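Long-range contacts in carboxypeptidase 1 (Deinococcus radiodurans str. R1, PDB 5GIV), which probably acts as a zinc-dependent M32 metallocarboxypeptidase that removes residues one at a time from the C-terminus of peptides, with broad specificity but sparing proline: residues 11-16 against 68-73; 97-102 against 149-154; 121-126 against 400-405; 314-319 against 448-453. All blocks are in the same frame, centred on the assembly; numbering follows the deposited sequence.

Contact 1. Residues 11-16 against 68-73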
loop_
_atom_site.group_PDB
_atom_site.type_symbol
_atom_site.label_atom_id
_atom_site.label_comp_id
_atom_site.label_asym_id
_atom_site.label_seq_id
_atom_site.Cartn_x
_atom_site.Cartn_y
_atom_site.Cartn_z
ATOM N N GLN A 11 -7.653 16.360 -26.574
ATOM C CA GLN A 11 -8.230 15.951 -25.297
ATOM C C GLN A 11 -8.134 14.440 -25.120
ATOM O O GLN A 11 -7.867 13.947 -24.017
ATOM C CB GLN A 11 -9.684 16.423 -25.199
ATOM C CG GLN A 11 -10.597 15.533 -24.357
ATOM C CD GLN A 11 -10.376 15.680 -22.856
ATOM O OE1 GLN A 11 -10.008 16.754 -22.373
ATOM N NE2 GLN A 11 -10.606 14.594 -22.109
ATOM N N GLN A 12 -8.345 13.691 -26.202
ATOM C CA GLN A 12 -8.230 12.240 -26.136
ATOM C C GLN A 12 -6.799 11.813 -25.829
ATOM O O GLN A 12 -6.578 10.880 -25.050
ATOM C CB GLN A 12 -8.698 11.627 -27.454
ATOM C CG GLN A 12 -10.199 11.625 -27.636
ATOM C CD GLN A 12 -10.607 11.251 -29.045
ATOM O OE1 GLN A 12 -10.248 10.184 -29.551
ATOM N NE2 GLN A 12 -11.352 12.137 -29.694
ATOM N N LEU A 13 -5.814 12.490 -26.425
ATOM C CA LEU A 13 -4.418 12.172 -26.140
ATOM C C LEU A 13 -4.091 12.389 -24.669
ATOM O O LEU A 13 -3.499 11.519 -24.021
ATOM C CB LEU A 13 -3.498 13.021 -27.016
ATOM C CG LEU A 13 -3.194 12.489 -28.412
ATOM C CD1 LEU A 13 -2.418 13.520 -29.216
ATOM C CD2 LEU A 13 -2.411 11.190 -28.300
ATOM N N THR A 14 -4.480 13.542 -24.120
ATOM C CA THR A 14 -4.188 13.810 -22.716
ATOM C C THR A 14 -4.892 12.810 -21.808
ATOM O O THR A 14 -4.341 12.400 -20.778
ATOM C CB THR A 14 -4.572 15.247 -22.353
ATOM O OG1 THR A 14 -5.921 15.496 -22.756
ATOM C CG2 THR A 14 -3.661 16.229 -23.070
ATOM N N GLU A 15 -6.114 12.405 -22.169
ATOM C CA GLU A 15 -6.828 11.431 -21.349
ATOM C C GLU A 15 -6.156 10.063 -21.420
ATOM O O GLU A 15 -6.063 9.352 -20.411
ATOM C CB GLU A 15 -8.290 11.335 -21.796
ATOM N N HIS A 16 -5.668 9.688 -22.604
ATOM C CA HIS A 16 -4.959 8.423 -22.746
ATOM C C HIS A 16 -3.612 8.477 -22.050
ATOM O O HIS A 16 -3.191 7.498 -21.421
ATOM C CB HIS A 16 -4.795 8.080 -24.225
ATOM C CG HIS A 16 -4.431 6.650 -24.479
ATOM N ND1 HIS A 16 -5.374 5.644 -24.562
ATOM C CD2 HIS A 16 -3.233 6.060 -24.702
ATOM C CE1 HIS A 16 -4.768 4.496 -24.805
ATOM N NE2 HIS A 16 -3.470 4.722 -24.906
ATOM N N LYS A 68 -2.903 6.096 -33.779
ATOM C CA LYS A 68 -3.450 6.947 -34.827
ATOM C C LYS A 68 -3.575 8.386 -34.352
ATOM O O LYS A 68 -3.260 9.320 -35.097
ATOM C CB LYS A 68 -4.806 6.394 -35.294
ATOM N N LEU A 69 -4.021 8.585 -33.108
ATOM C CA LEU A 69 -4.066 9.932 -32.559
ATOM C C LEU A 69 -2.689 10.581 -32.573
ATOM O O LEU A 69 -2.546 11.744 -32.990
ATOM C CB LEU A 69 -4.614 9.895 -31.125
ATOM C CG LEU A 69 -6.115 9.661 -30.896
ATOM C CD1 LEU A 69 -6.565 8.248 -31.261
ATOM C CD2 LEU A 69 -6.473 9.962 -29.446
ATOM N N LEU A 70 -1.649 9.822 -32.210
ATOM C CA LEU A 70 -0.306 10.391 -32.208
ATOM C C LEU A 70 0.138 10.778 -33.612
ATOM O O LEU A 70 0.780 11.818 -33.803
ATOM C CB LEU A 70 0.689 9.388 -31.589
ATOM C CG LEU A 70 0.623 9.108 -30.075
ATOM C CD1 LEU A 70 1.565 7.977 -29.700
ATOM C CD2 LEU A 70 0.914 10.347 -29.241
ATOM N N ASP A 71 -0.184 9.946 -34.607
ATOM C CA ASP A 71 0.169 10.281 -35.986
ATOM C C ASP A 71 -0.505 11.575 -36.422
ATOM O O ASP A 71 0.131 12.452 -37.018
ATOM C CB ASP A 71 -0.209 9.127 -36.914
ATOM C CG ASP A 71 0.637 7.886 -36.680
ATOM O OD1 ASP A 71 1.682 7.981 -36.005
ATOM O OD2 ASP A 71 0.250 6.810 -37.175
ATOM N N ALA A 72 -1.798 11.714 -36.130
ATOM C CA ALA A 72 -2.489 12.954 -36.461
ATOM C C ALA A 72 -1.819 14.141 -35.782
ATOM O O ALA A 72 -1.441 15.118 -36.439
ATOM C CB ALA A 72 -3.963 12.867 -36.059
ATOM N N ALA A 73 -1.644 14.058 -34.461
ATOM C CA ALA A 73 -1.090 15.179 -33.712
ATOM C C ALA A 73 0.333 15.513 -34.136
ATOM O O ALA A 73 0.762 16.662 -33.997
ATOM C CB ALA A 73 -1.133 14.876 -32.214
#

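Contact 2. Residues 97-102 against 149-154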
loop_
_atom_site.group_PDB
_atom_site.type_symbol
_atom_site.label_atom_id
_atom_site.label_comp_id
_atom_site.label_asym_id
_atom_site.label_seq_id
_atom_site.Cartn_x
_atom_site.Cartn_y
_atom_site.Cartn_z
ATOM N N ALA A 97 7.509 0.296 -27.755
ATOM C CA ALA A 97 6.567 -0.603 -27.095
ATOM C C ALA A 97 5.929 -1.564 -28.088
ATOM O O ALA A 97 5.627 -2.709 -27.731
ATOM C CB ALA A 97 5.493 0.193 -26.363
ATOM N N THR A 98 5.731 -1.128 -29.339
ATOM C CA THR A 98 5.146 -1.993 -30.356
ATOM C C THR A 98 6.201 -2.742 -31.153
ATOM O O THR A 98 5.871 -3.725 -31.823
ATOM C CB THR A 98 4.279 -1.186 -31.340
ATOM O OG1 THR A 98 5.072 -0.178 -31.995
ATOM C CG2 THR A 98 3.116 -0.529 -30.618
ATOM N N ARG A 99 7.462 -2.319 -31.074
ATOM C CA ARG A 99 8.516 -2.997 -31.818
ATOM C C ARG A 99 8.675 -4.434 -31.340
ATOM O O ARG A 99 8.955 -5.336 -32.136
ATOM C CB ARG A 99 9.834 -2.240 -31.665
ATOM C CG ARG A 99 10.962 -2.783 -32.529
ATOM C CD ARG A 99 10.851 -2.247 -33.957
ATOM N NE ARG A 99 11.114 -0.808 -33.989
ATOM C CZ ARG A 99 12.325 -0.267 -34.112
ATOM N NH1 ARG A 99 13.400 -1.035 -34.228
ATOM N NH2 ARG A 99 12.464 1.050 -34.116
ATOM N N ILE A 100 8.536 -4.661 -30.039
ATOM C CA ILE A 100 8.770 -5.971 -29.444
ATOM C C ILE A 100 7.434 -6.702 -29.374
ATOM O O ILE A 100 6.488 -6.177 -28.762
ATOM C CB ILE A 100 9.413 -5.856 -28.056
ATOM C CG1 ILE A 100 10.679 -4.998 -28.141
ATOM C CG2 ILE A 100 9.714 -7.244 -27.485
ATOM C CD1 ILE A 100 11.330 -4.741 -26.804
ATOM N N PRO A 101 7.315 -7.886 -29.968
ATOM C CA PRO A 101 6.041 -8.615 -29.936
ATOM C C PRO A 101 5.571 -8.879 -28.514
ATOM O O PRO A 101 6.371 -9.186 -27.624
ATOM C CB PRO A 101 6.366 -9.926 -30.667
ATOM C CG PRO A 101 7.561 -9.625 -31.497
ATOM C CD PRO A 101 8.350 -8.601 -30.736
ATOM N N ALA A 102 4.253 -8.768 -28.308
ATOM C CA ALA A 102 3.677 -9.008 -26.987
ATOM C C ALA A 102 4.002 -10.411 -26.481
ATOM O O ALA A 102 4.224 -10.610 -25.280
ATOM C CB ALA A 102 2.165 -8.794 -27.020
ATOM N N PHE A 149 15.752 -4.211 -32.506
ATOM C CA PHE A 149 16.179 -2.830 -32.736
ATOM C C PHE A 149 17.487 -2.844 -33.515
ATOM O O PHE A 149 18.557 -2.517 -32.982
ATOM C CB PHE A 149 16.300 -2.078 -31.408
ATOM C CG PHE A 149 14.989 -1.955 -30.682
ATOM C CD1 PHE A 149 14.502 -3.007 -29.916
ATOM C CD2 PHE A 149 14.230 -0.799 -30.784
ATOM C CE1 PHE A 149 13.284 -2.909 -29.262
ATOM C CE2 PHE A 149 13.016 -0.688 -30.126
ATOM C CZ PHE A 149 12.544 -1.743 -29.365
ATOM N N PRO A 150 17.432 -3.234 -34.794
ATOM C CA PRO A 150 18.662 -3.321 -35.597
ATOM C C PRO A 150 19.360 -1.991 -35.806
ATOM O O PRO A 150 20.524 -1.995 -36.225
ATOM C CB PRO A 150 18.169 -3.899 -36.927
ATOM C CG PRO A 150 16.737 -3.495 -36.992
ATOM C CD PRO A 150 16.230 -3.540 -35.588
ATOM N N GLU A 151 18.713 -0.857 -35.526
ATOM C CA GLU A 151 19.439 0.409 -35.616
ATOM C C GLU A 151 20.638 0.461 -34.681
ATOM O O GLU A 151 21.484 1.341 -34.844
ATOM C CB GLU A 151 18.503 1.585 -35.345
ATOM C CG GLU A 151 17.678 1.434 -34.092
ATOM C CD GLU A 151 16.418 0.648 -34.370
ATOM O OE1 GLU A 151 15.306 1.147 -34.092
ATOM O OE2 GLU A 151 16.553 -0.473 -34.902
ATOM N N PHE A 152 20.740 -0.452 -33.718
ATOM C CA PHE A 152 21.943 -0.592 -32.893
ATOM C C PHE A 152 22.678 -1.825 -33.398
ATOM O O PHE A 152 22.281 -2.958 -33.113
ATOM C CB PHE A 152 21.603 -0.704 -31.408
ATOM C CG PHE A 152 20.827 0.458 -30.882
ATOM C CD1 PHE A 152 21.483 1.614 -30.476
ATOM C CD2 PHE A 152 19.444 0.408 -30.809
ATOM C CE1 PHE A 152 20.773 2.701 -29.998
ATOM C CE2 PHE A 152 18.727 1.491 -30.334
ATOM C CZ PHE A 152 19.394 2.641 -29.924
ATOM N N GLY A 153 23.739 -1.601 -34.176
ATOM C CA GLY A 153 24.515 -2.724 -34.672
ATOM C C GLY A 153 25.008 -3.625 -33.555
ATOM O O GLY A 153 24.945 -4.852 -33.659
ATOM N N ASP A 154 25.492 -3.024 -32.471
ATOM C CA ASP A 154 25.950 -3.749 -31.290
ATOM C C ASP A 154 24.813 -3.884 -30.284
ATOM O O ASP A 154 24.258 -2.862 -29.860
ATOM C CB ASP A 154 27.131 -3.027 -30.665
ATOM C CG ASP A 154 27.761 -3.797 -29.529
ATOM O OD1 ASP A 154 27.071 -4.626 -28.900
ATOM O OD2 ASP A 154 28.964 -3.583 -29.273
#

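Contact 3. Residues 121-126 against 400-405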
loop_
_atom_site.group_PDB
_atom_site.type_symbol
_atom_site.label_atom_id
_atom_site.label_comp_id
_atom_site.label_asym_id
_atom_site.label_seq_id
_atom_site.Cartn_x
_atom_site.Cartn_y
_atom_site.Cartn_z
ATOM N N GLU A 121 16.796 -17.861 -3.562
ATOM C CA GLU A 121 17.200 -19.055 -2.834
ATOM C C GLU A 121 18.635 -19.460 -3.132
ATOM O O GLU A 121 19.360 -19.875 -2.218
ATOM C CB GLU A 121 16.274 -20.229 -3.171
ATOM C CG GLU A 121 14.782 -19.930 -3.078
ATOM C CD GLU A 121 13.925 -21.130 -3.479
ATOM O OE1 GLU A 121 12.688 -21.070 -3.294
ATOM O OE2 GLU A 121 14.487 -22.114 -4.017
ATOM N N ALA A 122 19.067 -19.319 -4.391
ATOM C CA ALA A 122 20.384 -19.803 -4.786
ATOM C C ALA A 122 21.510 -18.953 -4.209
ATOM O O ALA A 122 22.580 -19.485 -3.900
ATOM C CB ALA A 122 20.489 -19.848 -6.313
ATOM N N ARG A 123 21.300 -17.647 -4.034
ATOM C CA ARG A 123 22.391 -16.826 -3.510
ATOM C C ARG A 123 22.778 -17.244 -2.100
ATOM O O ARG A 123 23.926 -17.675 -1.896
ATOM C CB ARG A 123 22.039 -15.334 -3.574
ATOM C CG ARG A 123 23.176 -14.481 -3.021
ATOM C CD ARG A 123 22.886 -12.988 -2.940
ATOM N NE ARG A 123 24.101 -12.283 -2.525
ATOM C CZ ARG A 123 24.140 -11.027 -2.101
ATOM N NH1 ARG A 123 23.028 -10.314 -2.024
ATOM N NH2 ARG A 123 25.298 -10.481 -1.753
ATOM N N PRO A 124 21.891 -17.176 -1.102
ATOM C CA PRO A 124 22.285 -17.601 0.249
ATOM C C PRO A 124 22.835 -19.016 0.296
ATOM O O PRO A 124 23.626 -19.325 1.193
ATOM C CB PRO A 124 20.989 -17.454 1.058
ATOM C CG PRO A 124 19.892 -17.398 0.042
ATOM C CD PRO A 124 20.484 -16.743 -1.159
ATOM N N ALA A 125 22.470 -19.873 -0.651
ATOM C CA ALA A 125 22.944 -21.249 -0.691
ATOM C C ALA A 125 24.226 -21.415 -1.502
ATOM O O ALA A 125 24.709 -22.543 -1.658
ATOM C CB ALA A 125 21.849 -22.156 -1.260
ATOM N N ASN A 126 24.790 -20.335 -2.031
ATOM C CA ASN A 126 26.005 -20.430 -2.832
ATOM C C ASN A 126 25.847 -21.467 -3.949
ATOM O O ASN A 126 26.726 -22.295 -4.214
ATOM C CB ASN A 126 27.214 -20.739 -1.950
ATOM C CG ASN A 126 28.518 -20.630 -2.706
ATOM O OD1 ASN A 126 28.688 -19.724 -3.524
ATOM N ND2 ASN A 126 29.458 -21.533 -2.423
ATOM N N ASP A 400 30.573 -17.629 -4.203
ATOM C CA ASP A 400 29.792 -16.908 -5.196
ATOM C C ASP A 400 28.686 -16.065 -4.584
ATOM O O ASP A 400 28.109 -15.236 -5.295
ATOM C CB ASP A 400 29.178 -17.889 -6.201
ATOM C CG ASP A 400 30.223 -18.678 -6.949
ATOM O OD1 ASP A 400 31.268 -18.107 -7.295
ATOM O OD2 ASP A 400 30.015 -19.880 -7.188
ATOM N N VAL A 401 28.384 -16.244 -3.292
ATOM C CA VAL A 401 27.324 -15.462 -2.657
ATOM C C VAL A 401 27.531 -13.978 -2.919
ATOM O O VAL A 401 26.634 -13.280 -3.410
ATOM C CB VAL A 401 27.267 -15.751 -1.147
ATOM C CG1 VAL A 401 26.283 -14.806 -0.470
ATOM C CG2 VAL A 401 26.881 -17.215 -0.893
ATOM N N ASP A 402 28.717 -13.477 -2.581
ATOM C CA ASP A 402 29.094 -12.095 -2.824
ATOM C C ASP A 402 29.963 -11.952 -4.066
ATOM O O ASP A 402 30.560 -10.890 -4.280
ATOM C CB ASP A 402 29.794 -11.528 -1.593
ATOM C CG ASP A 402 28.859 -11.428 -0.386
ATOM O OD1 ASP A 402 27.630 -11.331 -0.584
ATOM O OD2 ASP A 402 29.356 -11.460 0.759
ATOM N N GLY A 403 30.075 -13.019 -4.865
ATOM C CA GLY A 403 30.625 -12.954 -6.201
ATOM C C GLY A 403 29.546 -12.701 -7.232
ATOM O O GLY A 403 28.791 -11.732 -7.113
ATOM N N ALA A 404 29.456 -13.574 -8.246
ATOM C CA ALA A 404 28.535 -13.384 -9.369
ATOM C C ALA A 404 27.059 -13.465 -8.980
ATOM O O ALA A 404 26.209 -13.069 -9.780
ATOM C CB ALA A 404 28.828 -14.403 -10.472
ATOM N N LEU A 405 26.726 -14.000 -7.805
ATOM C CA LEU A 405 25.349 -13.998 -7.317
ATOM C C LEU A 405 24.992 -12.712 -6.577
ATOM O O LEU A 405 23.842 -12.555 -6.144
ATOM C CB LEU A 405 25.108 -15.197 -6.389
ATOM C CG LEU A 405 25.248 -16.613 -6.959
ATOM C CD1 LEU A 405 25.321 -17.645 -5.842
ATOM C CD2 LEU A 405 24.076 -16.927 -7.867
HETATM O O HOH W 1 28.190 -21.497 -6.450
#

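Contact 4. Residues 314-319 against 448-453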
loop_
_atom_site.group_PDB
_atom_site.type_symbol
_atom_site.label_atom_id
_atom_site.label_comp_id
_atom_site.label_asym_id
_atom_site.label_seq_id
_atom_site.Cartn_x
_atom_site.Cartn_y
_atom_site.Cartn_z
ATOM N N ALA A 314 28.841 20.353 9.968
ATOM C CA ALA A 314 28.815 21.578 10.763
ATOM C C ALA A 314 27.390 21.950 11.141
ATOM O O ALA A 314 27.160 22.502 12.223
ATOM C CB ALA A 314 29.483 22.727 10.010
ATOM N N ALA A 315 26.422 21.627 10.282
ATOM C CA ALA A 315 25.028 21.980 10.512
ATOM C C ALA A 315 24.287 20.954 11.362
ATOM O O ALA A 315 23.454 21.333 12.194
ATOM C CB ALA A 315 24.302 22.138 9.174
ATOM N N TYR A 316 24.603 19.663 11.216
ATOM C CA TYR A 316 23.792 18.619 11.823
ATOM C C TYR A 316 24.474 17.867 12.956
ATOM O O TYR A 316 23.798 17.101 13.647
ATOM C CB TYR A 316 23.319 17.611 10.762
ATOM C CG TYR A 316 22.249 18.178 9.879
ATOM C CD1 TYR A 316 20.958 18.337 10.360
ATOM C CD2 TYR A 316 22.517 18.557 8.572
ATOM C CE1 TYR A 316 19.967 18.866 9.570
ATOM C CE2 TYR A 316 21.525 19.087 7.767
ATOM C CZ TYR A 316 20.255 19.242 8.275
ATOM O OH TYR A 316 19.247 19.773 7.504
ATOM N N PHE A 317 25.764 18.070 13.197
ATOM C CA PHE A 317 26.382 17.327 14.285
ATOM C C PHE A 317 25.683 17.611 15.606
ATOM O O PHE A 317 25.547 16.709 16.444
ATOM C CB PHE A 317 27.869 17.649 14.395
ATOM C CG PHE A 317 28.584 16.805 15.400
ATOM C CD1 PHE A 317 28.862 15.481 15.125
ATOM C CD2 PHE A 317 28.970 17.327 16.622
ATOM C CE1 PHE A 317 29.522 14.688 16.036
ATOM C CE2 PHE A 317 29.635 16.535 17.552
ATOM C CZ PHE A 317 29.907 15.210 17.255
ATOM N N GLY A 318 25.211 18.848 15.798
ATOM C CA GLY A 318 24.499 19.176 17.021
ATOM C C GLY A 318 23.271 18.310 17.223
ATOM O O GLY A 318 23.106 17.685 18.274
ATOM N N ASP A 319 22.389 18.264 16.220
ATOM C CA ASP A 319 21.232 17.375 16.306
ATOM C C ASP A 319 21.677 15.923 16.440
ATOM O O ASP A 319 21.122 15.158 17.238
ATOM C CB ASP A 319 20.334 17.564 15.077
ATOM C CG ASP A 319 19.160 16.594 15.047
ATOM O OD1 ASP A 319 18.943 15.879 16.036
ATOM O OD2 ASP A 319 18.415 16.561 14.051
ATOM N N ALA A 448 25.434 25.108 6.237
ATOM C CA ALA A 448 25.679 25.186 7.672
ATOM C C ALA A 448 24.488 25.765 8.412
ATOM O O ALA A 448 24.362 25.556 9.622
ATOM C CB ALA A 448 26.930 26.017 7.950
ATOM N N ARG A 449 23.632 26.505 7.714
ATOM C CA ARG A 449 22.399 27.059 8.255
ATOM C C ARG A 449 21.184 26.156 8.007
ATOM O O ARG A 449 20.049 26.581 8.252
ATOM C CB ARG A 449 22.163 28.447 7.645
ATOM C CG ARG A 449 21.172 29.330 8.389
ATOM C CD ARG A 449 21.153 30.755 7.823
ATOM N NE ARG A 449 20.693 30.807 6.432
ATOM C CZ ARG A 449 21.500 30.923 5.380
ATOM N NH1 ARG A 449 22.816 31.003 5.556
ATOM N NH2 ARG A 449 20.991 30.954 4.151
ATOM N N LYS A 450 21.404 24.923 7.521
ATOM C CA LYS A 450 20.331 23.979 7.166
ATOM C C LYS A 450 19.430 24.545 6.074
ATOM O O LYS A 450 18.250 24.193 5.975
ATOM C CB LYS A 450 19.507 23.568 8.390
ATOM C CG LYS A 450 20.358 22.956 9.492
ATOM C CD LYS A 450 19.525 22.413 10.635
ATOM C CE LYS A 450 20.419 21.825 11.718
ATOM N NZ LYS A 450 19.661 21.323 12.895
ATOM N N ASP A 451 19.984 25.414 5.237
ATOM C CA ASP A 451 19.249 26.063 4.160
ATOM C C ASP A 451 19.752 25.522 2.826
ATOM O O ASP A 451 20.852 25.876 2.382
ATOM C CB ASP A 451 19.422 27.579 4.249
ATOM C CG ASP A 451 18.789 28.310 3.091
ATOM O OD1 ASP A 451 17.889 27.752 2.429
ATOM O OD2 ASP A 451 19.179 29.461 2.854
ATOM N N PHE A 452 18.927 24.708 2.167
ATOM C CA PHE A 452 19.287 24.106 0.888
ATOM C C PHE A 452 18.476 24.667 -0.272
ATOM O O PHE A 452 18.493 24.094 -1.370
ATOM C CB PHE A 452 19.136 22.582 0.966
ATOM C CG PHE A 452 19.949 21.971 2.051
ATOM C CD1 PHE A 452 21.291 21.683 1.841
ATOM C CD2 PHE A 452 19.390 21.702 3.289
ATOM C CE1 PHE A 452 22.067 21.140 2.841
ATOM C CE2 PHE A 452 20.160 21.145 4.297
ATOM C CZ PHE A 452 21.498 20.864 4.076
ATOM N N SER A 453 17.790 25.786 -0.058
ATOM C CA SER A 453 16.848 26.287 -1.044
ATOM C C SER A 453 17.535 26.778 -2.313
ATOM O O SER A 453 16.968 26.650 -3.407
ATOM C CB SER A 453 15.999 27.379 -0.405
ATOM O OG SER A 453 16.826 28.367 0.167
HETATM O O HOH W 2 22.350 20.469 14.556
#

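Contact 1. Residues 11-16 against 68-73
With CG of Leu-13 anti to its carbonyl carbon (chi1 -85°) and CD1 carrying the chain straight on from CA (chi2 173°), the isobutyl group of Leu-13 is delivered to the flank of residues 68-73, where its two methyls divide the work. CD1 meets Ala-73 CB at 3.5 Å. CD2 takes the other direction, to 3.6 Å from Leu-70 CD2, and also lies 3.8 Å from Leu-69 CB, the side chains of Leu-13 and Leu-69 sliding past each other in opposite senses. Leu-69 in turn sends its CD2 methyl to Gln-12 CB, 3.4 Å away, crossing that side chain at about a right angle near the more exposed margin of the contact. Every one of these touches is apolar. Shortening Leu-13 to an alanine would probably open a gap between the helices and leave the Ala-73 methyl and the Leu-70 tip without this partner across the contact. The CA atoms of Leu-13 and Leu-69 come within 6.8 Å, while the segment axes pass 10.2 Å apart at -131°, so two helices of largely opposed direction are joined by leucine packing. Helix 81-99 packs against the same residues of helix 64-75: Leu-70 also rests on Ala-90 and Phe-94, and Ala-73 on Val-87. His-16 stacks on Tyr-66 of helix 64-75 and bonds through NE2 to Arg-60 O of helix 43-62.

Contact 2. Residues 97-102 against 149-154
Arg-99 runs across the ring of Phe-149 to reach Glu-151, and nearly every atom of its side chain has a partner. CB starts at the ring's rim, 3.6 Å from Phe-149 CZ. CG lies over the face, 3.9 Å from the Phe-149 ring centroid and 19° off the normal, which makes a CH-pi contact. The chain then bends at chi2 (82°) and again at chi3, which keeps it folded over the ring. NE turns to a residue of its own helix, forming a salt bridge with Glu-95 OE2. Beyond it the guanidinium has Phe-149 CD2 over one face, the two planes 32° apart. At the tip both terminal nitrogens grip a single oxygen: Glu-151 OE1 receives Arg-99 NH1 on its syn lone pair at 2.9 Å, and Arg-99 NH2 nearly along its C-O bond at 2.8 Å. A weak third bond runs from Arg-99 NH1 to Glu-151 OE2, and NH1 also binds Tyr-148 O. Ile-100 approaches Phe-149 from the edge instead, with CG1 3.5 Å from CE1, while Tyr-158 stacks on the same ring. A type I turn, Phe-149 to Phe-152, brings ring and carboxylate to the same arginine at the end of helix 81-99. Flanked by two carboxylates, the guanidinium is held against rotation, and the concentration of bonds on OE1 would probably draw negative charge toward that oxygen.

Contact 3. Residues 121-126 against 400-405
Arg-123 and Asn-126 make the polar first shell against residues 400-405. Arg-123 NE donates to Val-401 O at 2.9 Å with an N-H...O angle of 153°, coming from above the carbonyl plane. On the same guanidinium, Arg-123 NH2 forms a salt bridge with Asp-402 OD1 at 2.7 Å, the guanidinium and carboxylate planes standing 70° apart. CG is anti to the backbone N (chi1 180°) and the chain stays extended to NE, a straight reach that lays its methylenes alongside Leu-405, with Arg-123 CG 3.9 Å from Leu-405 CB. A leucine in place of Arg-123 would probably leave the Asp-402 carboxylate without its counter-charge and Val-401 O without this donor. At the other end Asn-126 OD1 accepts from Asp-400 N at 2.9 Å, while Asn-126 CB packs on Val-401 CG2 at 3.7 Å.

What presents Asn-126 is a Schellman motif: with positive phi it is the C-prime residue ending helix 102-122, its N bonded to Arg-123 O at 2.8 Å and the N of the following residue to Ala-122 O. The same bend closes a type I turn from Arg-123 to Asn-126. A water donates to Asn-126 O and lies close to Asp-400 OD2, though that second, very short approach leaves the bridge doubtful. Leu-405 CD1 lies 3.8 Å from Ala-122 O, and the Leu-405 side chain also rests on Phe-128 and Met-131 of helix 128-147. Farther out, Trp-119 NE1 binds Leu-405 O, and His-386 of helix 381-393 makes a weak bond to Asp-400 OD1.

Contact 4. Residues 314-319 against 448-453
Lys-450 runs extended alongside Tyr-316, the two side chains crossing obliquely, with Lys-450 CG 3.9 Å from Tyr-316 CZ and Lys-450 CD 3.7 Å from Tyr-316 CE1. The methylenes thus pack against Tyr-316, and Lys-450 CE continues to 3.1 Å from Ala-315 O. Beyond it, NZ donates a weak bond to a water that also donates to Ala-315 O at 2.7 Å and accepts from Asp-319 N at 2.8 Å. That water is inserted where the helical N-to-O bond is missing, at the kink of helix 310-323. Ala-315 CB meets Ala-448 O at 3.4 Å. At the far end Tyr-316 OH sits in the plane of the Phe-452 ring, at its edge, 3.6 Å from Phe-452 CE2; its polar partner is Asp-220 OD2. Lys-450 has positive phi and is the C-prime residue of the Schellman motif ending helix 443-448, after which Asp-451 OD1 takes Ser-453 N in an Asx turn. Helix 207-221 backs Tyr-316 through Phe-213 and Val-217 and binds Asp-319 through Arg-216, while Phe-452 rests on Trp-302 and Val-306 of helix 292-306.

Contacts 1 and 2 are neighbours, with centres 23 Å apart and nearest atoms about 9 Å apart, and helix 81-99 joins them, packing on helix 64-75 at contact 1 and ending in contact 2. Contacts 2 and 3 alternate along the chain, their centres 33 Å apart, with helix 102-122 running from the first segment of contact 2 to that of contact 3. Contact 4 lies across the chain's centre from contact 2, 49 Å centre to centre, yet its segments alternate in sequence with those of contact 3. None reaches the zinc site of His-266, His-270 and Glu-296. Contact 4 has an indirect tie, since Phe-452 touches helix 292-306, which bears the zinc ligand Glu-296.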